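Local coordinates for A207R protein, arginine decarboxylase (Paramecium bursaria Chlorella virus 1, PDB 2NV9) that catalyses the decarboxylation of arginine, using pyridoxal 5'-phosphate as its cofactor, at residues Arg86-His91 with Val107-Phe112; Asn127-Leu132 with Glu169-Ser174; Leu264-Ile269 with Phe282-Tyr287; Ser298-Gln303 with Asp328-Asn333. The protein carries 1 engineered substitution. All coordinates share one frame; numbering follows the deposited sequence.

Contact 1. Residues Arg86-His91 with Val107-Phe112; sequences RIIFAH and VDIATF
F89 and A110 close the TIM barrel of this decarboxylase: they form the single bridged pair between strands 87-89 and 109-112, which the helix 96-105 connects as a beta-alpha-beta crossover. The short strand axes run roughly parallel, 27° apart. F89 uses both of its backbone polar atoms. Its N-H gives an almost straight bond to I109 O (2.9 Å), and its carbonyl receives T111 N at 3.3 Å, a longer bond. The same F89 O also takes a CA-H...O contact from A110. Inverse gamma turns centred on F89 and A90 then bend the chain, consistent with a ladder of one rung.

Away from the barrel interior, V107 touches two neighbours. Its CG1, anti to the backbone N (chi1 175°), meets I87 CG2 at 3.8 Å and F89 CB at 4.0 Å, the I87 and V107 side chains crossing at about a right angle. F89 rests its CB on A110 CB (3.7 Å), while its ring leads off toward I74 of helix 71-79. On the opposite face of the strands, I88 CG2 touches I109 CG2.

Beyond the bridge A90 touches pyridoxal 5'-phosphate; the next residue, H91, bonds through NE2 to C322 O of the second subunit. A water links A90, just past its strand, to T111, bonded weakly to A90 O and more closely, at 2.7 Å, to T111 OG1.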
# COMPACT_ATOMS: atom_id res chain seq x y z
N ARG B 86 25.63 9.95 -13.66
CA ARG B 86 25.57 9.52 -12.26
C ARG B 86 24.42 8.55 -11.95
O ARG B 86 24.26 8.13 -10.81
CB ARG B 86 25.44 10.75 -11.37
CG ARG B 86 26.67 11.67 -11.35
CD ARG B 86 26.78 12.20 -9.94
NE ARG B 86 26.48 13.59 -9.88
CZ ARG B 86 26.25 14.29 -8.77
NH1 ARG B 86 26.22 13.72 -7.55
NH2 ARG B 86 26.04 15.60 -8.91
N ILE B 87 23.61 8.25 -12.95
CA ILE B 87 22.44 7.39 -12.79
C ILE B 87 22.68 5.99 -13.39
O ILE B 87 23.14 5.88 -14.54
CB ILE B 87 21.19 8.04 -13.45
CG1 ILE B 87 20.91 9.40 -12.79
CG2 ILE B 87 19.98 7.12 -13.34
CD1 ILE B 87 19.90 10.24 -13.52
N ILE B 88 22.40 4.96 -12.61
CA ILE B 88 22.27 3.59 -13.12
C ILE B 88 20.76 3.20 -13.09
O ILE B 88 20.09 3.40 -12.09
CB ILE B 88 23.13 2.58 -12.29
CG1 ILE B 88 24.63 2.99 -12.30
CG2 ILE B 88 22.87 1.11 -12.77
CD1 ILE B 88 25.49 2.03 -11.28
N PHE B 89 20.24 2.73 -14.21
CA PHE B 89 18.85 2.31 -14.33
C PHE B 89 18.85 0.83 -13.80
O PHE B 89 18.85 -0.13 -14.59
CB PHE B 89 18.41 2.34 -15.79
CG PHE B 89 16.90 2.37 -15.99
CD1 PHE B 89 16.03 1.95 -14.98
CD2 PHE B 89 16.37 2.82 -17.19
CE1 PHE B 89 14.65 1.96 -15.16
CE2 PHE B 89 14.99 2.84 -17.39
CZ PHE B 89 14.12 2.40 -16.35
N ALA B 90 18.92 0.69 -12.49
CA ALA B 90 19.22 -0.66 -11.88
C ALA B 90 17.94 -1.45 -11.65
O ALA B 90 17.61 -1.84 -10.53
CB ALA B 90 20.04 -0.53 -10.58
N HIS B 91 17.22 -1.69 -12.72
CA HIS B 91 16.00 -2.50 -12.66
C HIS B 91 16.06 -3.41 -13.88
O HIS B 91 16.02 -2.94 -15.01
CB HIS B 91 14.72 -1.60 -12.73
CG HIS B 91 13.46 -2.33 -12.35
ND1 HIS B 91 13.26 -3.66 -12.66
CD2 HIS B 91 12.34 -1.92 -11.73
CE1 HIS B 91 12.08 -4.04 -12.21
NE2 HIS B 91 11.51 -3.00 -11.62
N VAL B 107 20.69 8.30 -19.74
CA VAL B 107 20.85 7.27 -18.74
C VAL B 107 21.26 6.04 -19.56
O VAL B 107 20.41 5.44 -20.24
CB VAL B 107 19.58 7.04 -17.90
CG1 VAL B 107 19.82 5.86 -16.97
CG2 VAL B 107 19.23 8.27 -17.08
N ASP B 108 22.56 5.74 -19.53
CA ASP B 108 23.22 4.81 -20.49
C ASP B 108 23.90 3.61 -19.82
O ASP B 108 24.75 2.91 -20.43
CB ASP B 108 24.22 5.58 -21.39
CG ASP B 108 23.57 6.70 -22.20
OD1 ASP B 108 22.33 6.72 -22.34
OD2 ASP B 108 24.33 7.55 -22.73
N ILE B 109 23.52 3.35 -18.57
CA ILE B 109 23.90 2.14 -17.84
C ILE B 109 22.63 1.55 -17.19
O ILE B 109 21.87 2.27 -16.54
CB ILE B 109 24.91 2.39 -16.69
CG1 ILE B 109 26.20 3.01 -17.21
CG2 ILE B 109 25.28 1.06 -15.99
CD1 ILE B 109 26.06 4.43 -17.44
N ALA B 110 22.42 0.24 -17.37
CA ALA B 110 21.27 -0.46 -16.78
C ALA B 110 21.59 -1.91 -16.47
O ALA B 110 22.58 -2.45 -16.98
CB ALA B 110 20.06 -0.40 -17.71
N THR B 111 20.72 -2.56 -15.69
CA THR B 111 20.89 -3.99 -15.38
C THR B 111 19.95 -4.87 -16.23
O THR B 111 18.96 -4.40 -16.80
CB THR B 111 20.62 -4.27 -13.86
OG1 THR B 111 19.28 -3.88 -13.55
CG2 THR B 111 21.58 -3.49 -13.00
N PHE B 112 20.26 -6.17 -16.28
CA PHE B 112 19.37 -7.14 -16.94
C PHE B 112 19.57 -8.55 -16.31
O PHE B 112 20.56 -8.77 -15.64
CB PHE B 112 19.61 -7.21 -18.46
CG PHE B 112 20.87 -7.92 -18.85
CD1 PHE B 112 20.81 -9.22 -19.39
CD2 PHE B 112 22.12 -7.34 -18.63
CE1 PHE B 112 21.95 -9.88 -19.76
CE2 PHE B 112 23.30 -8.05 -18.96
CZ PHE B 112 23.20 -9.31 -19.55
O HOH W 1 23.87 6.92 -17.06
O HOH W 2 18.68 -4.54 -10.99

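Contact 2. Residues Asn127-Leu132 with Glu169-Ser174; sequences NCKMIL and EVIGIS
M130 and L132 carry the ladder that joins strands 129-133 and 170-174, neighbours in the parallel TIM barrel and the two strands of a beta-alpha-beta unit completed by helix 156-165. M130 N bonds to E169 O and M130 O accepts I171 N, each at 2.8 Å; L132 N then reaches G172 O, and S174 N returns to L132 O, each at 2.9 Å. Between these two pairs of bonds the register slips by one residue, a beta bulge. Its cost falls on G172 N, which is buried and has no partner. G172 is almost fully extended, a conformation that glycine readily adopts.

At the start of the ladder, K129 CB touches I171 CD1, and the lysine lies alongside E169, pointing the same way. K129 CE comes 3.1 Å from E169 OE2, whereas NZ stays 4.1 Å from that oxygen, beyond a salt bridge. On one face of the sheet I131 turns its CG2 onto S174 CB (3.6 Å).

Farther out, I109 and I210 from the adjoining strands pack beside I131. M130, V170 and L132 point to the other face, where L160 and A163 of helix 156-165 cover V170 and L159 covers L132. What positions K129 is its own segment: a last bend at chi4 (-75°) turns the ammonium back, and NZ bonds to N127 O at 2.8 Å.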
# COMPACT_ATOMS: atom_id res chain seq x y z
N ASN B 127 23.05 1.45 -27.34
CA ASN B 127 24.25 2.04 -26.75
C ASN B 127 24.33 1.89 -25.23
O ASN B 127 25.37 2.16 -24.63
CB ASN B 127 24.42 3.52 -27.16
CG ASN B 127 25.76 4.11 -26.72
OD1 ASN B 127 26.82 3.62 -27.09
ND2 ASN B 127 25.70 5.17 -25.92
N CYS B 128 23.26 1.42 -24.61
CA CYS B 128 23.22 1.28 -23.17
C CYS B 128 24.23 0.22 -22.68
O CYS B 128 24.27 -0.90 -23.19
CB CYS B 128 21.77 0.97 -22.70
SG CYS B 128 21.56 1.06 -20.90
N LYS B 129 25.08 0.59 -21.74
CA LYS B 129 26.04 -0.34 -21.18
C LYS B 129 25.33 -1.22 -20.13
O LYS B 129 24.64 -0.71 -19.26
CB LYS B 129 27.22 0.40 -20.52
CG LYS B 129 27.89 1.53 -21.39
CD LYS B 129 28.37 0.99 -22.68
CE LYS B 129 29.06 2.09 -23.56
NZ LYS B 129 28.02 2.97 -24.15
N MET B 130 25.54 -2.52 -20.19
CA MET B 130 24.72 -3.45 -19.38
C MET B 130 25.45 -4.10 -18.19
O MET B 130 26.61 -4.52 -18.28
CB MET B 130 24.04 -4.48 -20.28
CG MET B 130 23.18 -3.89 -21.45
SD MET B 130 21.90 -2.69 -20.90
CE MET B 130 20.96 -3.82 -19.79
N ILE B 131 24.72 -4.23 -17.08
CA ILE B 131 25.25 -4.92 -15.92
C ILE B 131 24.37 -6.12 -15.68
O ILE B 131 23.19 -6.01 -15.47
CB ILE B 131 25.32 -4.01 -14.64
CG1 ILE B 131 26.27 -2.82 -14.89
CG2 ILE B 131 25.67 -4.87 -13.39
CD1 ILE B 131 26.28 -1.80 -13.82
N LEU B 132 24.99 -7.30 -15.73
CA LEU B 132 24.26 -8.52 -15.54
C LEU B 132 23.98 -8.73 -14.06
O LEU B 132 24.89 -8.76 -13.22
CB LEU B 132 25.06 -9.67 -16.17
CG LEU B 132 24.50 -11.09 -16.36
CD1 LEU B 132 25.38 -12.12 -15.70
CD2 LEU B 132 23.01 -11.30 -16.13
N GLU B 169 27.38 -4.18 -25.00
CA GLU B 169 28.49 -4.13 -24.04
C GLU B 169 28.01 -4.55 -22.66
O GLU B 169 27.10 -3.94 -22.10
CB GLU B 169 29.05 -2.72 -23.92
CG GLU B 169 30.31 -2.43 -24.74
CD GLU B 169 30.83 -1.05 -24.47
OE1 GLU B 169 31.57 -0.84 -23.48
OE2 GLU B 169 30.43 -0.13 -25.22
N VAL B 170 28.63 -5.59 -22.12
CA VAL B 170 28.39 -5.95 -20.73
C VAL B 170 29.59 -5.44 -19.94
O VAL B 170 30.73 -5.89 -20.15
CB VAL B 170 28.15 -7.47 -20.53
CG1 VAL B 170 28.06 -7.82 -19.03
CG2 VAL B 170 26.86 -7.91 -21.25
N ILE B 171 29.34 -4.51 -19.02
CA ILE B 171 30.45 -3.83 -18.33
C ILE B 171 30.53 -4.19 -16.86
O ILE B 171 31.39 -3.69 -16.14
CB ILE B 171 30.39 -2.27 -18.51
CG1 ILE B 171 29.10 -1.71 -17.87
CG2 ILE B 171 30.50 -1.90 -19.99
CD1 ILE B 171 29.20 -0.20 -17.50
N GLY B 172 29.66 -5.10 -16.40
CA GLY B 172 29.83 -5.59 -15.07
C GLY B 172 28.75 -6.51 -14.55
O GLY B 172 27.87 -6.96 -15.28
N ILE B 173 28.84 -6.76 -13.25
CA ILE B 173 27.98 -7.71 -12.57
C ILE B 173 27.43 -7.07 -11.29
O ILE B 173 28.15 -6.37 -10.58
CB ILE B 173 28.73 -9.06 -12.24
CG1 ILE B 173 29.00 -9.85 -13.52
CG2 ILE B 173 27.86 -9.93 -11.34
CD1 ILE B 173 30.26 -9.54 -14.06
N SER B 174 26.16 -7.34 -11.01
CA SER B 174 25.51 -6.90 -9.78
C SER B 174 24.72 -8.05 -9.11
O SER B 174 24.46 -9.08 -9.71
CB SER B 174 24.56 -5.70 -10.06
OG SER B 174 23.37 -6.15 -10.67
O HOH W 3 25.64 -1.77 -25.54

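Contact 3. Residues Leu264-Ile269 with Phe282-Tyr287; sequences LATQVI and FNESTY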
# COMPACT_ATOMS: atom_id res chain seq x y z
N LEU B 264 8.70 10.21 12.42
CA LEU B 264 7.31 10.44 12.09
C LEU B 264 6.48 10.73 13.35
O LEU B 264 6.25 9.84 14.18
CB LEU B 264 6.75 9.23 11.30
CG LEU B 264 5.26 9.35 10.90
CD1 LEU B 264 4.96 10.68 10.09
CD2 LEU B 264 4.82 8.18 10.08
N ALA B 265 5.99 11.97 13.46
CA ALA B 265 5.14 12.40 14.56
C ALA B 265 3.67 12.17 14.20
O ALA B 265 3.20 12.50 13.11
CB ALA B 265 5.38 13.87 14.90
N THR B 266 2.94 11.58 15.13
CA THR B 266 1.52 11.29 14.93
C THR B 266 0.75 11.52 16.25
O THR B 266 1.32 11.43 17.34
CB THR B 266 1.29 9.87 14.33
OG1 THR B 266 -0.11 9.59 14.18
CG2 THR B 266 1.94 8.77 15.21
N GLN B 267 -0.53 11.86 16.14
CA GLN B 267 -1.33 12.20 17.33
C GLN B 267 -2.36 11.13 17.65
O GLN B 267 -2.89 10.48 16.75
CB GLN B 267 -2.07 13.54 17.12
CG GLN B 267 -2.65 14.16 18.39
CD GLN B 267 -3.52 15.40 18.07
OE1 GLN B 267 -4.30 15.40 17.12
NE2 GLN B 267 -3.37 16.45 18.87
N VAL B 268 -2.63 10.98 18.94
CA VAL B 268 -3.72 10.14 19.44
C VAL B 268 -5.05 10.87 19.18
O VAL B 268 -5.26 11.97 19.71
CB VAL B 268 -3.60 9.88 20.97
CG1 VAL B 268 -4.77 9.04 21.43
CG2 VAL B 268 -2.23 9.21 21.34
N ILE B 269 -5.90 10.29 18.33
CA ILE B 269 -7.18 10.90 17.95
C ILE B 269 -8.38 10.16 18.54
O ILE B 269 -9.49 10.67 18.56
CB ILE B 269 -7.31 11.06 16.40
CG1 ILE B 269 -7.50 9.68 15.72
CG2 ILE B 269 -6.10 11.84 15.86
CD1 ILE B 269 -7.03 9.73 14.26
N PHE B 282 -4.54 6.41 16.02
CA PHE B 282 -3.63 7.52 15.65
C PHE B 282 -4.03 8.08 14.29
O PHE B 282 -4.74 7.40 13.52
CB PHE B 282 -2.16 7.04 15.58
CG PHE B 282 -1.57 6.74 16.91
CD1 PHE B 282 -0.84 7.70 17.60
CD2 PHE B 282 -1.80 5.50 17.51
CE1 PHE B 282 -0.31 7.41 18.87
CE2 PHE B 282 -1.30 5.20 18.78
CZ PHE B 282 -0.55 6.17 19.45
N ASN B 283 -3.58 9.30 14.00
CA ASN B 283 -3.85 9.89 12.67
C ASN B 283 -2.80 9.45 11.62
O ASN B 283 -2.44 10.21 10.69
CB ASN B 283 -4.04 11.43 12.73
CG ASN B 283 -2.77 12.18 13.11
OD1 ASN B 283 -1.75 11.58 13.47
ND2 ASN B 283 -2.83 13.52 13.03
N GLU B 284 -2.35 8.22 11.79
CA GLU B 284 -1.52 7.49 10.85
C GLU B 284 -2.01 6.04 10.74
O GLU B 284 -2.90 5.64 11.48
CB GLU B 284 -0.06 7.47 11.33
CG GLU B 284 0.81 8.54 10.69
CD GLU B 284 1.04 8.31 9.19
OE1 GLU B 284 1.42 9.28 8.52
OE2 GLU B 284 0.85 7.17 8.71
N SER B 285 -1.44 5.28 9.81
CA SER B 285 -1.90 3.92 9.57
C SER B 285 -0.87 3.15 8.70
O SER B 285 0.04 3.75 8.12
CB SER B 285 -3.28 3.94 8.88
OG SER B 285 -3.16 3.93 7.47
N THR B 286 -1.08 1.84 8.62
CA THR B 286 -0.32 0.95 7.76
C THR B 286 -0.54 1.25 6.28
O THR B 286 0.27 0.87 5.43
CB THR B 286 -0.63 -0.56 8.04
OG1 THR B 286 -2.02 -0.82 7.84
CG2 THR B 286 -0.19 -0.99 9.46
N TYR B 287 -1.62 1.97 5.98
CA TYR B 287 -1.89 2.43 4.63
C TYR B 287 -1.32 3.84 4.40
O TYR B 287 -1.43 4.37 3.29
CB TYR B 287 -3.41 2.46 4.38
CG TYR B 287 -4.00 1.07 4.33
CD1 TYR B 287 -3.82 0.27 3.20
CD2 TYR B 287 -4.74 0.54 5.40
CE1 TYR B 287 -4.34 -1.04 3.14
CE2 TYR B 287 -5.29 -0.76 5.33
CZ TYR B 287 -5.09 -1.53 4.18
OH TYR B 287 -5.62 -2.84 4.10
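Strand 262-274 and the end of strand 277-282 run antiparallel as the arms of a beta hairpin, in the mixed sheet outside the barrel. V268 and F282 are the last bridged pair here, a non-hydrogen-bonded one, and N283 N follows with a bond to Q267 O (3.1 Å). After that the 282-287 chain leaves the sheet, and the N283 side chain takes over. With CG in the cramped place between its backbone N and carbonyl carbon (chi1 67°), N283 swings its amide back to the strand. OD1 accepts twice: from T266 OG1, at 2.7 Å and close to the line of the C=O bond, and from Q267 N at 2.9 Å, which stands above the amide plane. Two bonds from adjacent residues thus fix this oxygen.

I269 lies against the F282-N283 peptide, its CD1 3.3 Å from F282 O. F282 CE1 lies 3.6 Å from V268 CG2, the two side chains crossing obliquely. E284 passes T266 with CB and CG, then comes at L264 from the opposite direction, E284 CD 3.9 Å from L264 CD2. E284 OE1 is bonded to S18 OG and OE2 to G289 N, and S285 N bonds to E284 OE2 at 3.2 Å.

Contact 4. Residues Ser298-Gln303 with Asp328-Asn333; sequences SVPTPQ and DVINHN
P300 and N331 meet through one short bond of uneven geometry. N331 ND2 donates to P300 O at 2.7 Å with a fairly straight N-H (163°), and the oxygen lies almost in the plane of the N331 amide; yet seen from P300 the donor stands well above the carbonyl plane, 54° out of it. It is the one direct hydrogen bond between 298-303 and 328-333, and it is made by a side chain reaching a loop backbone.

The other end of the same amide is also occupied. N331 OD1 accepts from N333 N (3.1 Å) in an Asx turn, so bonds at both ends settle the rotation of the group. With CG anti to the backbone N (chi1 -164°), N331 extends from its strand toward the loop, where V299 crosses it at about a right angle and lays CG1 3.6 Å from ND2.

A second, largely apolar patch lies beside the bond. P300 sets CD 3.5 Å from I330 O, and its CG meets I330 CG2 at 4.1 Å. F347, W350 and V293 pack around the same proline. I330 O is not left to this contact alone: a water donates to it at 2.8 Å and to S298 O at 3.1 Å, linking the two segments a second time.

The chain turns a corner at I330, and I330 and N331 both face L319 of strand 314-320, the pattern of a classic beta bulge at the start of strand 331-337.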
# COMPACT_ATOMS: atom_id res chain seq x y z
N SER B 298 7.91 -4.93 11.07
CA SER B 298 8.33 -3.94 12.05
C SER B 298 7.41 -3.93 13.30
O SER B 298 6.18 -4.10 13.20
CB SER B 298 8.35 -2.57 11.36
OG SER B 298 8.57 -1.52 12.28
N VAL B 299 8.00 -3.81 14.48
CA VAL B 299 7.24 -3.65 15.72
C VAL B 299 7.78 -2.37 16.36
O VAL B 299 8.66 -2.43 17.24
CB VAL B 299 7.39 -4.86 16.68
CG1 VAL B 299 6.51 -4.69 17.93
CG2 VAL B 299 7.01 -6.16 16.00
N PRO B 300 7.26 -1.21 15.91
CA PRO B 300 7.74 0.11 16.33
C PRO B 300 7.16 0.62 17.67
O PRO B 300 5.95 0.48 17.94
CB PRO B 300 7.31 1.00 15.17
CG PRO B 300 6.10 0.36 14.65
CD PRO B 300 6.18 -1.10 14.92
N THR B 301 8.06 1.16 18.51
CA THR B 301 7.73 1.73 19.80
C THR B 301 7.83 3.26 19.67
O THR B 301 8.86 3.78 19.23
CB THR B 301 8.68 1.24 20.92
OG1 THR B 301 8.70 -0.19 20.97
CG2 THR B 301 8.22 1.76 22.27
N PRO B 302 6.75 3.97 20.02
CA PRO B 302 6.79 5.44 19.90
C PRO B 302 7.49 6.07 21.11
O PRO B 302 7.52 5.48 22.18
CB PRO B 302 5.31 5.82 19.89
CG PRO B 302 4.67 4.75 20.78
CD PRO B 302 5.45 3.49 20.50
N GLN B 303 8.03 7.27 20.91
CA GLN B 303 8.48 8.13 21.99
C GLN B 303 7.37 9.16 22.30
O GLN B 303 6.86 9.82 21.39
CB GLN B 303 9.74 8.88 21.55
CG GLN B 303 10.93 7.99 21.14
CD GLN B 303 11.62 7.39 22.34
OE1 GLN B 303 11.91 8.10 23.33
NE2 GLN B 303 11.83 6.07 22.32
N ASP B 328 -4.94 -3.09 9.88
CA ASP B 328 -4.25 -1.84 10.10
C ASP B 328 -3.98 -1.61 11.60
O ASP B 328 -4.72 -0.90 12.30
CB ASP B 328 -5.07 -0.68 9.45
CG ASP B 328 -4.56 0.71 9.83
OD1 ASP B 328 -3.35 0.88 10.08
OD2 ASP B 328 -5.39 1.67 9.82
N VAL B 329 -2.93 -2.26 12.09
CA VAL B 329 -2.52 -2.14 13.47
C VAL B 329 -1.05 -1.74 13.43
O VAL B 329 -0.25 -2.44 12.82
CB VAL B 329 -2.76 -3.48 14.25
CG1 VAL B 329 -2.43 -3.31 15.75
CG2 VAL B 329 -4.25 -3.95 14.05
N ILE B 330 -0.70 -0.63 14.07
CA ILE B 330 0.73 -0.20 14.14
C ILE B 330 1.59 -1.10 15.10
O ILE B 330 2.72 -1.52 14.75
CB ILE B 330 0.82 1.32 14.47
CG1 ILE B 330 0.14 2.12 13.35
CG2 ILE B 330 2.28 1.78 14.65
CD1 ILE B 330 -0.07 3.64 13.62
N ASN B 331 1.04 -1.40 16.28
CA ASN B 331 1.70 -2.23 17.28
C ASN B 331 0.60 -2.91 18.09
O ASN B 331 -0.21 -2.23 18.70
CB ASN B 331 2.62 -1.38 18.19
CG ASN B 331 3.59 -2.22 18.97
OD1 ASN B 331 3.23 -3.33 19.45
ND2 ASN B 331 4.82 -1.72 19.13
N HIS B 332 0.58 -4.25 18.04
CA HIS B 332 -0.40 -5.09 18.73
C HIS B 332 -0.32 -5.06 20.26
O HIS B 332 -1.32 -5.21 20.92
CB HIS B 332 -0.35 -6.54 18.20
CG HIS B 332 -0.94 -6.71 16.84
ND1 HIS B 332 -0.22 -6.51 15.68
CD2 HIS B 332 -2.19 -7.07 16.46
CE1 HIS B 332 -1.01 -6.73 14.64
NE2 HIS B 332 -2.21 -7.05 15.09
N ASN B 333 0.88 -4.87 20.78
CA ASN B 333 1.13 -4.94 22.20
C ASN B 333 2.39 -4.21 22.57
O ASN B 333 3.48 -4.62 22.16
CB ASN B 333 1.31 -6.41 22.66
CG ASN B 333 0.01 -7.17 22.75
OD1 ASN B 333 -0.81 -6.91 23.66
ND2 ASN B 333 -0.21 -8.11 21.83
O HOH W 4 3.57 -4.15 14.78

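Overall arrangement
The four contacts form two pairs on opposite sides of the chain's centre. Contacts 1 and 2, their centres 9 Å apart, are joined where strands 109-112 and 129-133 pair: D108 O lies 2.7 Å from K129 N, and A110 O 2.8 Å from I131 N. Contacts 3 and 4, centres 11 Å apart, belong to the mixed sheet and meet where T286 N comes within 2.9 Å of D328 OD1. Between the pairs, centres are 37 to 44 Å apart. The A90 side chain is about 5 Å from pyridoxal 5'-phosphate, that of S174 about 7 Å. Contacts 1 and 4 each reach the second subunit, contact 4 by a salt bridge from D328 to K148 of that subunit.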